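Endo-1,4-b-d-mannanase (PDB 1QNR) catalyses, as an endo-acting glycoside hydrolase of family 5, the cleavage of internal beta-1,4-mannosidic bonds in mannan-type polysaccharides. Local coordinates at residues G167-C172 with F274-A279; Y216-G221 with I258-A263; F240-D245 with A288-T293. One frame throughout, in Å; residues are numbered along the deposited sequence. Where two conformers were deposited one is given.

Contact 1: G167-C172 with F274-A279. With BMA (beta-D-mannopyranose), chain B; BMA (beta-D-mannopyranose), chain C.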
loop_
_atom_site.group_PDB
_atom_site.type_symbol
_atom_site.label_atom_id
_atom_site.label_comp_id
_atom_site.label_asym_id
_atom_site.label_seq_id
_atom_site.Cartn_x
_atom_site.Cartn_y
_atom_site.Cartn_z
ATOM N N GLY A 167 1.063 1.020 7.531
ATOM C CA GLY A 167 1.057 2.429 7.100
ATOM C C GLY A 167 1.651 2.492 5.695
ATOM O O GLY A 167 2.197 1.519 5.139
ATOM N N ASN A 168 1.514 3.704 5.107
ATOM C CA ASN A 168 2.222 3.965 3.845
ATOM C C ASN A 168 3.651 4.468 4.154
ATOM O O ASN A 168 3.793 5.615 4.645
ATOM C CB ASN A 168 1.507 5.010 3.013
ATOM C CG ASN A 168 2.264 5.316 1.700
ATOM O OD1 ASN A 168 2.617 4.404 0.922
ATOM N ND2 ASN A 168 2.523 6.600 1.493
ATOM N N GLU A 169 4.672 3.668 3.821
ATOM C CA GLU A 169 6.104 4.087 3.893
ATOM C C GLU A 169 6.533 4.502 5.279
ATOM O O GLU A 169 7.237 5.529 5.428
ATOM C CB GLU A 169 6.459 5.224 2.855
ATOM C CG GLU A 169 6.010 4.742 1.448
ATOM C CD GLU A 169 6.513 5.624 0.341
ATOM O OE1 GLU A 169 6.798 6.823 0.520
ATOM O OE2 GLU A 169 6.521 5.118 -0.806
ATOM N N PRO A 170 6.232 3.781 6.376
ATOM C CA PRO A 170 6.702 4.185 7.715
ATOM C C PRO A 170 8.226 4.352 7.727
ATOM O O PRO A 170 8.964 3.477 7.231
ATOM C CB PRO A 170 6.276 3.030 8.623
ATOM C CG PRO A 170 5.993 1.881 7.704
ATOM C CD PRO A 170 5.494 2.472 6.398
ATOM N N ARG A 171 8.692 5.459 8.334
ATOM C CA ARG A 171 10.119 5.715 8.553
ATOM C C ARG A 171 10.298 6.249 9.965
ATOM O O ARG A 171 9.350 6.799 10.568
ATOM C CB ARG A 171 10.721 6.760 7.589
ATOM C CG ARG A 171 10.673 6.360 6.087
ATOM C CD ARG A 171 11.386 7.523 5.345
ATOM N NE ARG A 171 11.486 7.242 3.911
ATOM C CZ ARG A 171 12.228 7.991 3.055
ATOM N NH1 ARG A 171 12.886 9.062 3.519
ATOM N NH2 ARG A 171 12.223 7.640 1.779
ATOM N N CYS A 172 11.529 6.165 10.463
ATOM C CA CYS A 172 11.847 6.795 11.773
ATOM C C CYS A 172 13.249 7.401 11.535
ATOM O O CYS A 172 14.253 6.664 11.742
ATOM C CB CYS A 172 11.691 5.774 12.908
ATOM S SG CYS A 172 11.704 6.499 14.628
ATOM N N PHE A 274 6.283 -6.316 -4.753
ATOM C CA PHE A 274 6.939 -5.121 -5.325
ATOM C C PHE A 274 5.803 -4.067 -5.432
ATOM O O PHE A 274 5.080 -4.041 -6.455
ATOM C CB PHE A 274 7.560 -5.514 -6.655
ATOM C CG PHE A 274 8.283 -4.519 -7.506
ATOM C CD1 PHE A 274 8.789 -3.346 -6.928
ATOM C CD2 PHE A 274 8.502 -4.749 -8.867
ATOM C CE1 PHE A 274 9.522 -2.467 -7.751
ATOM C CE2 PHE A 274 9.198 -3.866 -9.697
ATOM C CZ PHE A 274 9.730 -2.726 -9.103
ATOM N N GLU A 275 5.562 -3.329 -4.353
ATOM C CA GLU A 275 4.265 -2.661 -4.107
ATOM C C GLU A 275 4.100 -1.273 -4.706
ATOM O O GLU A 275 2.944 -0.845 -4.872
ATOM C CB GLU A 275 4.080 -2.606 -2.565
ATOM C CG GLU A 275 2.751 -1.989 -2.092
ATOM C CD GLU A 275 2.637 -1.961 -0.568
ATOM O OE1 GLU A 275 3.454 -1.299 0.105
ATOM O OE2 GLU A 275 1.606 -2.570 -0.083
ATOM N N GLU A 276 5.205 -0.575 -5.019
ATOM C CA GLU A 276 5.144 0.687 -5.753
ATOM C C GLU A 276 6.380 0.829 -6.621
ATOM O O GLU A 276 7.474 0.456 -6.122
ATOM C CB GLU A 276 5.116 1.946 -4.862
ATOM C CG GLU A 276 3.929 2.134 -3.900
ATOM C CD GLU A 276 4.001 3.428 -3.165
ATOM O OE1 GLU A 276 4.831 4.331 -3.531
ATOM O OE2 GLU A 276 3.286 3.661 -2.152
ATOM N N TYR A 277 6.282 1.425 -7.801
ATOM C CA TYR A 277 7.497 1.760 -8.582
ATOM C C TYR A 277 7.118 2.763 -9.679
ATOM O O TYR A 277 5.985 2.765 -10.174
ATOM C CB TYR A 277 8.151 0.517 -9.202
ATOM C CG TYR A 277 7.269 -0.341 -10.071
ATOM C CD1 TYR A 277 7.087 -0.150 -11.455
ATOM C CD2 TYR A 277 6.569 -1.454 -9.539
ATOM C CE1 TYR A 277 6.302 -0.974 -12.233
ATOM C CE2 TYR A 277 5.779 -2.282 -10.307
ATOM C CZ TYR A 277 5.612 -2.057 -11.669
ATOM O OH TYR A 277 4.805 -2.875 -12.464
ATOM N N GLY A 278 8.114 3.551 -10.102
ATOM C CA GLY A 278 7.870 4.435 -11.263
ATOM C C GLY A 278 9.201 5.036 -11.711
ATOM O O GLY A 278 10.125 5.228 -10.892
ATOM N N ALA A 279 9.227 5.438 -12.974
ATOM C CA ALA A 279 10.353 6.213 -13.571
ATOM C C ALA A 279 9.761 7.459 -14.187
ATOM O O ALA A 279 8.836 7.359 -15.000
ATOM C CB ALA A 279 11.063 5.359 -14.626
HETATM C C1 BMA B . 9.990 10.996 -0.072
HETATM C C2 BMA B . 8.738 11.879 -0.291
HETATM C C3 BMA B . 7.478 11.011 -0.331
HETATM C C4 BMA B . 7.667 9.838 -1.285
HETATM C C5 BMA B . 8.957 9.055 -1.032
HETATM C C6 BMA B . 9.295 8.089 -2.225
HETATM O O2 BMA B . 8.840 12.593 -1.532
HETATM O O3 BMA B . 6.320 11.729 -0.662
HETATM O O4 BMA B . 6.510 8.997 -1.157
HETATM O O5 BMA B . 10.097 9.995 -1.134
HETATM O O6 BMA B . 10.413 7.381 -1.675
HETATM C C1 BMA C . 15.228 11.692 0.486
HETATM C C2 BMA C . 14.577 10.397 -0.045
HETATM C C3 BMA C . 13.180 10.660 -0.654
HETATM C C4 BMA C . 12.313 11.423 0.353
HETATM C C5 BMA C . 13.054 12.711 0.843
HETATM C C6 BMA C . 12.261 13.662 1.703
HETATM O O1 BMA C . 16.447 11.365 1.151
HETATM O O2 BMA C . 14.467 9.440 1.021
HETATM O O3 BMA C . 12.589 9.350 -0.861
HETATM O O4 BMA C . 11.093 11.865 -0.190
HETATM O O5 BMA C . 14.291 12.240 1.488
HETATM O O6 BMA C . 12.100 13.322 3.076
HETATM O O HOH W 1 3.227 6.445 -1.581
#

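Contact 2: Y216-G221 with I258-A263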
loop_
_atom_site.group_PDB
_atom_site.type_symbol
_atom_site.label_atom_id
_atom_site.label_comp_id
_atom_site.label_asym_id
_atom_site.label_seq_id
_atom_site.Cartn_x
_atom_site.Cartn_y
_atom_site.Cartn_z
ATOM N N TYR A 216 22.475 4.887 -0.751
ATOM C CA TYR A 216 21.644 5.329 0.359
ATOM C C TYR A 216 20.418 4.478 0.698
ATOM O O TYR A 216 20.291 4.168 1.890
ATOM C CB TYR A 216 21.256 6.829 0.353
ATOM C CG TYR A 216 20.620 7.253 1.722
ATOM C CD1 TYR A 216 21.365 7.448 2.898
ATOM C CD2 TYR A 216 19.286 7.495 1.866
ATOM C CE1 TYR A 216 20.751 7.861 4.058
ATOM C CE2 TYR A 216 18.599 7.844 3.001
ATOM C CZ TYR A 216 19.357 8.050 4.135
ATOM O OH TYR A 216 18.870 8.427 5.410
ATOM N N PRO A 217 19.609 4.007 -0.246
ATOM C CA PRO A 217 18.448 3.199 0.150
ATOM C C PRO A 217 18.861 1.924 0.876
ATOM O O PRO A 217 17.985 1.369 1.606
ATOM C CB PRO A 217 17.785 2.892 -1.218
ATOM C CG PRO A 217 18.187 4.103 -2.071
ATOM C CD PRO A 217 19.646 4.332 -1.680
ATOM N N TYR A 218 20.047 1.320 0.618
ATOM C CA TYR A 218 20.450 0.131 1.388
ATOM C C TYR A 218 20.971 0.478 2.814
ATOM O O TYR A 218 21.112 -0.503 3.555
ATOM C CB TYR A 218 21.569 -0.577 0.590
ATOM C CG TYR A 218 21.142 -1.341 -0.709
ATOM C CD1 TYR A 218 20.345 -2.488 -0.525
ATOM C CD2 TYR A 218 21.523 -0.940 -1.969
ATOM C CE1 TYR A 218 19.966 -3.208 -1.671
ATOM C CE2 TYR A 218 21.171 -1.668 -3.118
ATOM C CZ TYR A 218 20.346 -2.793 -2.919
ATOM O OH TYR A 218 19.993 -3.551 -4.069
ATOM N N THR A 219 21.280 1.738 3.089
ATOM C CA THR A 219 21.856 2.023 4.440
ATOM C C THR A 219 20.757 2.126 5.483
ATOM O O THR A 219 19.557 1.933 5.151
ATOM C CB THR A 219 22.721 3.306 4.398
ATOM O OG1 THR A 219 23.820 3.198 3.458
ATOM C CG2 THR A 219 23.356 3.675 5.719
ATOM N N TYR A 220 21.078 2.481 6.721
ATOM C CA TYR A 220 20.173 2.428 7.871
ATOM C C TYR A 220 19.913 3.794 8.459
ATOM O O TYR A 220 19.890 3.989 9.702
ATOM C CB TYR A 220 20.730 1.433 8.923
ATOM C CG TYR A 220 20.790 0.019 8.382
ATOM C CD1 TYR A 220 19.698 -0.849 8.322
ATOM C CD2 TYR A 220 21.986 -0.439 7.773
ATOM C CE1 TYR A 220 19.758 -2.129 7.843
ATOM C CE2 TYR A 220 22.055 -1.723 7.233
ATOM C CZ TYR A 220 20.942 -2.558 7.261
ATOM O OH TYR A 220 21.011 -3.850 6.803
ATOM N N GLY A 221 19.686 4.831 7.666
ATOM C CA GLY A 221 19.398 6.149 8.146
ATOM C C GLY A 221 17.916 6.510 8.326
ATOM O O GLY A 221 17.610 7.613 8.777
ATOM N N ILE A 258 15.313 -5.181 -6.757
ATOM C CA ILE A 258 14.297 -6.258 -6.719
ATOM C C ILE A 258 14.938 -7.573 -6.290
ATOM O O ILE A 258 14.370 -8.312 -5.467
ATOM C CB ILE A 258 13.686 -6.385 -8.159
ATOM C CG1 ILE A 258 12.903 -5.099 -8.522
ATOM C CG2 ILE A 258 12.790 -7.624 -8.223
ATOM C CD1 ILE A 258 12.682 -4.999 -10.058
ATOM N N GLN A 259 16.096 -7.952 -6.915
ATOM C CA GLN A 259 16.705 -9.253 -6.609
ATOM C C GLN A 259 17.095 -9.376 -5.114
ATOM O O GLN A 259 16.875 -10.449 -4.528
ATOM C CB GLN A 259 17.972 -9.445 -7.490
ATOM C CG GLN A 259 17.606 -9.563 -8.974
ATOM C CD GLN A 259 18.823 -9.506 -9.899
ATOM O OE1 GLN A 259 19.801 -8.836 -9.634
ATOM N NE2 GLN A 259 18.668 -10.259 -10.993
ATOM N N THR A 260 17.706 -8.338 -4.517
ATOM C CA THR A 260 18.104 -8.460 -3.109
ATOM C C THR A 260 16.904 -8.572 -2.170
ATOM O O THR A 260 16.948 -9.324 -1.178
ATOM C CB THR A 260 18.991 -7.304 -2.633
ATOM O OG1 THR A 260 18.379 -6.035 -2.916
ATOM C CG2 THR A 260 20.375 -7.303 -3.340
ATOM N N HIS A 261 15.821 -7.839 -2.452
ATOM C CA HIS A 261 14.634 -7.930 -1.582
ATOM C C HIS A 261 13.934 -9.298 -1.755
ATOM O O HIS A 261 13.545 -9.881 -0.734
ATOM C CB HIS A 261 13.688 -6.743 -1.877
ATOM C CG HIS A 261 14.199 -5.494 -1.246
ATOM N ND1 HIS A 261 15.183 -4.713 -1.875
ATOM C CD2 HIS A 261 13.956 -4.890 -0.045
ATOM C CE1 HIS A 261 15.489 -3.693 -1.039
ATOM N NE2 HIS A 261 14.767 -3.750 0.056
ATOM N N ALA A 262 13.807 -9.791 -2.999
ATOM C CA ALA A 262 13.238 -11.106 -3.219
ATOM C C ALA A 262 13.958 -12.176 -2.415
ATOM O O ALA A 262 13.335 -13.062 -1.805
ATOM C CB ALA A 262 13.211 -11.550 -4.660
ATOM N N ALA A 263 15.299 -12.087 -2.473
ATOM C CA ALA A 263 16.091 -13.122 -1.738
ATOM C C ALA A 263 15.922 -13.025 -0.264
ATOM O O ALA A 263 15.921 -14.050 0.437
ATOM C CB ALA A 263 17.586 -13.003 -2.099
#

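Contact 3: F240-D245 with A288-T293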
loop_
_atom_site.group_PDB
_atom_site.type_symbol
_atom_site.label_atom_id
_atom_site.label_comp_id
_atom_site.label_asym_id
_atom_site.label_seq_id
_atom_site.Cartn_x
_atom_site.Cartn_y
_atom_site.Cartn_z
ATOM N N PHE A 240 8.186 -3.786 -0.770
ATOM C CA PHE A 240 9.263 -2.810 -1.058
ATOM C C PHE A 240 8.839 -1.917 -2.236
ATOM O O PHE A 240 7.963 -2.314 -3.029
ATOM C CB PHE A 240 10.645 -3.405 -1.331
ATOM C CG PHE A 240 10.710 -4.313 -2.539
ATOM C CD1 PHE A 240 10.386 -5.646 -2.453
ATOM C CD2 PHE A 240 11.102 -3.796 -3.769
ATOM C CE1 PHE A 240 10.459 -6.546 -3.545
ATOM C CE2 PHE A 240 11.170 -4.668 -4.923
ATOM C CZ PHE A 240 10.845 -6.045 -4.766
ATOM N N HIS A 241 9.342 -0.675 -2.271
ATOM C CA HIS A 241 8.991 0.328 -3.292
ATOM C C HIS A 241 10.279 0.745 -4.078
ATOM O O HIS A 241 11.320 0.291 -3.670
ATOM C CB HIS A 241 8.383 1.591 -2.605
ATOM C CG HIS A 241 7.109 1.321 -1.797
ATOM N ND1 HIS A 241 6.460 2.317 -1.079
ATOM C CD2 HIS A 241 6.377 0.210 -1.521
ATOM C CE1 HIS A 241 5.370 1.863 -0.500
ATOM N NE2 HIS A 241 5.310 0.539 -0.712
ATOM N N LEU A 242 10.098 1.496 -5.188
ATOM C CA LEU A 242 11.333 1.769 -5.976
ATOM C C LEU A 242 11.129 3.098 -6.752
ATOM O O LEU A 242 10.302 3.216 -7.672
ATOM C CB LEU A 242 11.617 0.677 -6.985
ATOM C CG LEU A 242 12.730 0.897 -8.046
ATOM C CD1 LEU A 242 14.097 1.120 -7.339
ATOM C CD2 LEU A 242 12.821 -0.329 -8.987
ATOM N N TYR A 243 11.992 4.086 -6.410
ATOM C CA TYR A 243 11.944 5.406 -7.066
ATOM C C TYR A 243 13.344 6.001 -7.246
ATOM O O TYR A 243 13.786 6.849 -6.472
ATOM C CB TYR A 243 11.096 6.386 -6.225
ATOM C CG TYR A 243 9.574 6.039 -6.183
ATOM C CD1 TYR A 243 8.768 6.339 -7.256
ATOM C CD2 TYR A 243 9.072 5.409 -5.064
ATOM C CE1 TYR A 243 7.405 6.007 -7.208
ATOM C CE2 TYR A 243 7.728 5.018 -5.004
ATOM C CZ TYR A 243 6.918 5.369 -6.050
ATOM O OH TYR A 243 5.533 5.128 -6.024
ATOM N N PRO A 244 14.046 5.506 -8.285
ATOM C CA PRO A 244 15.422 6.023 -8.556
ATOM C C PRO A 244 15.482 7.548 -8.693
ATOM O O PRO A 244 16.493 8.145 -8.211
ATOM C CB PRO A 244 15.790 5.326 -9.854
ATOM C CG PRO A 244 15.002 4.028 -9.837
ATOM C CD PRO A 244 13.651 4.483 -9.259
ATOM N N ASP A 245 14.479 8.211 -9.270
ATOM C CA ASP A 245 14.515 9.687 -9.358
ATOM C C ASP A 245 14.511 10.390 -8.028
ATOM O O ASP A 245 15.046 11.506 -7.973
ATOM C CB ASP A 245 13.310 10.250 -10.155
ATOM C CG ASP A 245 13.210 9.711 -11.563
ATOM O OD1 ASP A 245 14.141 9.997 -12.307
ATOM O OD2 ASP A 245 12.229 8.994 -11.846
ATOM N N ALA A 288 9.759 -1.514 -17.956
ATOM C CA ALA A 288 9.544 -2.871 -18.499
ATOM C C ALA A 288 10.573 -3.876 -17.996
ATOM O O ALA A 288 10.247 -5.028 -17.624
ATOM C CB ALA A 288 9.450 -2.794 -20.053
ATOM N N PRO A 289 11.893 -3.571 -17.969
ATOM C CA PRO A 289 12.880 -4.510 -17.423
ATOM C C PRO A 289 12.653 -4.872 -15.945
ATOM O O PRO A 289 12.890 -6.032 -15.533
ATOM C CB PRO A 289 14.230 -3.798 -17.663
ATOM C CG PRO A 289 13.979 -2.813 -18.750
ATOM C CD PRO A 289 12.523 -2.359 -18.581
ATOM N N TRP A 290 12.139 -3.899 -15.165
ATOM C CA TRP A 290 11.807 -4.196 -13.759
ATOM C C TRP A 290 10.679 -5.238 -13.596
ATOM O O TRP A 290 10.757 -6.123 -12.760
ATOM C CB TRP A 290 11.410 -2.920 -13.010
ATOM C CG TRP A 290 12.390 -1.781 -12.973
ATOM C CD1 TRP A 290 13.777 -1.804 -13.203
ATOM C CD2 TRP A 290 12.104 -0.436 -12.652
ATOM N NE1 TRP A 290 14.311 -0.565 -13.089
ATOM C CE2 TRP A 290 13.304 0.331 -12.710
ATOM C CE3 TRP A 290 10.923 0.261 -12.239
ATOM C CZ2 TRP A 290 13.362 1.696 -12.465
ATOM C CZ3 TRP A 290 10.973 1.608 -11.964
ATOM C CH2 TRP A 290 12.197 2.336 -12.050
ATOM N N GLN A 291 9.667 -5.088 -14.461
ATOM C CA GLN A 291 8.526 -6.038 -14.421
ATOM C C GLN A 291 9.050 -7.413 -14.834
ATOM O O GLN A 291 8.662 -8.382 -14.160
ATOM C CB GLN A 291 7.468 -5.557 -15.451
ATOM C CG GLN A 291 6.844 -4.221 -15.051
ATOM C CD GLN A 291 5.705 -3.841 -15.993
ATOM O OE1 GLN A 291 5.807 -4.094 -17.242
ATOM N NE2 GLN A 291 4.691 -3.200 -15.425
ATOM N N THR A 292 9.956 -7.501 -15.840
ATOM C CA THR A 292 10.477 -8.838 -16.170
ATOM C C THR A 292 11.344 -9.407 -15.062
ATOM O O THR A 292 11.242 -10.630 -14.743
ATOM C CB THR A 292 11.321 -8.713 -17.472
ATOM O OG1 THR A 292 10.407 -8.387 -18.536
ATOM C CG2 THR A 292 12.048 -10.027 -17.794
ATOM N N THR A 293 12.190 -8.609 -14.421
ATOM C CA THR A 293 12.968 -9.104 -13.284
ATOM C C THR A 293 12.060 -9.644 -12.188
ATOM O O THR A 293 12.281 -10.745 -11.636
ATOM C CB THR A 293 13.928 -8.004 -12.806
ATOM O OG1 THR A 293 14.844 -7.614 -13.860
ATOM C CG2 THR A 293 14.727 -8.395 -11.566
#

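Contact 1: G167-C172 with F274-A279
Glu276 swings its carboxylate across the gap to lie beside two groups of the facing loop. Glu276 OE1 is 3.3 Å from Glu169 OE2, and Glu276 OE2 is 3.2 Å from Asn168 OD1. All four atoms are acceptors and neither pair is bonded; the proximity is probably tolerated because donors elsewhere bind these oxygens. The Asn168 amide is nearly coplanar with the Glu276 carboxylate, and a water bridges the two, accepting from Asn168 ND2 and donating to Glu276 OE2 at 2.8 Å. Asn168 has its strongest polar partner in Asn112. Glu276 is gripped by Tyr243 OH and the guanidinium of Arg54, while Glu169 takes bonds from Trp114 and His241.

On the loop side an extended chain, CG anti to the carbonyl carbon (chi1 -53°), carries the given conformer of Glu169, one of two deposited, to the sugar, where OE1 accepts from O4 of the chain B mannose at 2.8 Å. O2 of the chain C mannose lies at the edge of the Arg171 guanidinium, in its plane: NH1 and NH2 each donate to O2 at 3.0 Å, and NH2 also to O3, all three bonds distinctly bent. Arg171 NH2 also makes a salt bridge to Glu205. With an alanine here, O2 and O3 would lose these donors, and Glu205 would probably be left without its salt-bridge partner.

An Asn-Glu pair facing a second glutamate is the signature of clan GH-A hydrolases: the glutamate of the pair is the acid/base and the glutamate on the later strand the nucleophile. Glu169 and Glu276 would probably take these parts here.

Contact 2: Y216-G221 with I258-A263
With CG of Tyr218 anti to its carbonyl carbon (chi1 -73°) and OG1 of Thr260 set between the backbone N and the carbonyl carbon (chi1 53°), the two side chains come at each other from opposite directions and meet at their hydroxyls. Tyr218 OH lies 3.2 Å from Thr260 OG1. Thr260 OG1 sits at the edge of the tyrosine ring, in its plane, 3.5 Å from Tyr218 CE1; the methyl takes a lesser share, with Thr260 CG2 3.8 Å from Tyr218 OH. The same torsion that offers OG1 to the phenol lets it bond to the carbonyl of Gly256 one turn earlier in the helix, its strongest polar partner. The bond to Gly256 probably helps to set the threonine hydroxyl, which also makes a weak bond to the carbonyl of Trp257.

Each partner stands on a regular piece of backbone. A short 3-10 turn, closed by the bond from Thr219 N to Tyr216 O at 2.9 Å, projects Tyr218 from the loop. Beyond the hydroxyls, the tyrosine ring meets Trp257 edge-to-face, so one helix touches it through both a polar and an aromatic residue. Next to Thr260, His261 stacks its ring on Phe240, with its ND1 and NE2 bonded to the carbonyls of Trp257 and Gly206.

The contact is plain packing at the periphery of the barrel. It ties the long loop that follows strand 199-201 to helix 253-267, which runs outside the sheet between strands 238-242 and 272-277 and leans with its Ile258 on the adjoining helix 283-295.

Contact 3: F240-D245 with A288-T293
Leu242 and Trp290 form the heart of this contact through a CH-pi interaction: CD2 of the leucine hangs over the middle of the indole's six-membered ring, 3.7 Å from its centroid and only 9° off the normal. Pro244 joins at the far end of the same ring system, its CD 3.8 Å from Trp290 CH2 and its CG 3.9 Å from Trp290 CZ2. In the leucine, chi1 of 170° carries CG toward the helix, anti to the backbone N, and chi2 then points CD2 at the ring.

Around this apolar shell lie the groups that set it. The indole is helped to hold its rotation by the bond from NE1 to the carbonyl of Tyr251, which satisfies the one polar atom of a buried ring. Trp253 and Trp257 touch Leu242, while Tyr277 and Ile258 pack on Trp290. Tyr243, at the N-cap position, directs its CB away from the tryptophan; its side chain touches a mannose and its OH bonds to Glu276.

The arrangement is sheet-to-helix packing of a TIM barrel: helix 253-267 packs against strand 238-242, and helix 283-295, which follows the next strand, 272-277, reaches over to it with Trp290.

Overall arrangement
The three contacts form a compact triangle in one TIM barrel, their centres 12 to 13 Å apart. Contact 1 spans the barrel, from the loop after strand 161-165 to strand 272-277, near the centre of the chain and at the sugar. Contact 3 begins on the neighbouring strand, 238-242, and faces outward to helix 283-295; contact 2 lies further out, its centre about 18 Å from the centre of the chain, on helix 253-267. Along the chain contact 2 is nested within contact 1, whereas contact 3 crosses both. Phe240, Phe274 and Ile258 pack between them. The strands that probably carry the catalytic glutamate and its neighbours are thus packed on the outside by helices 253-267 and 283-295.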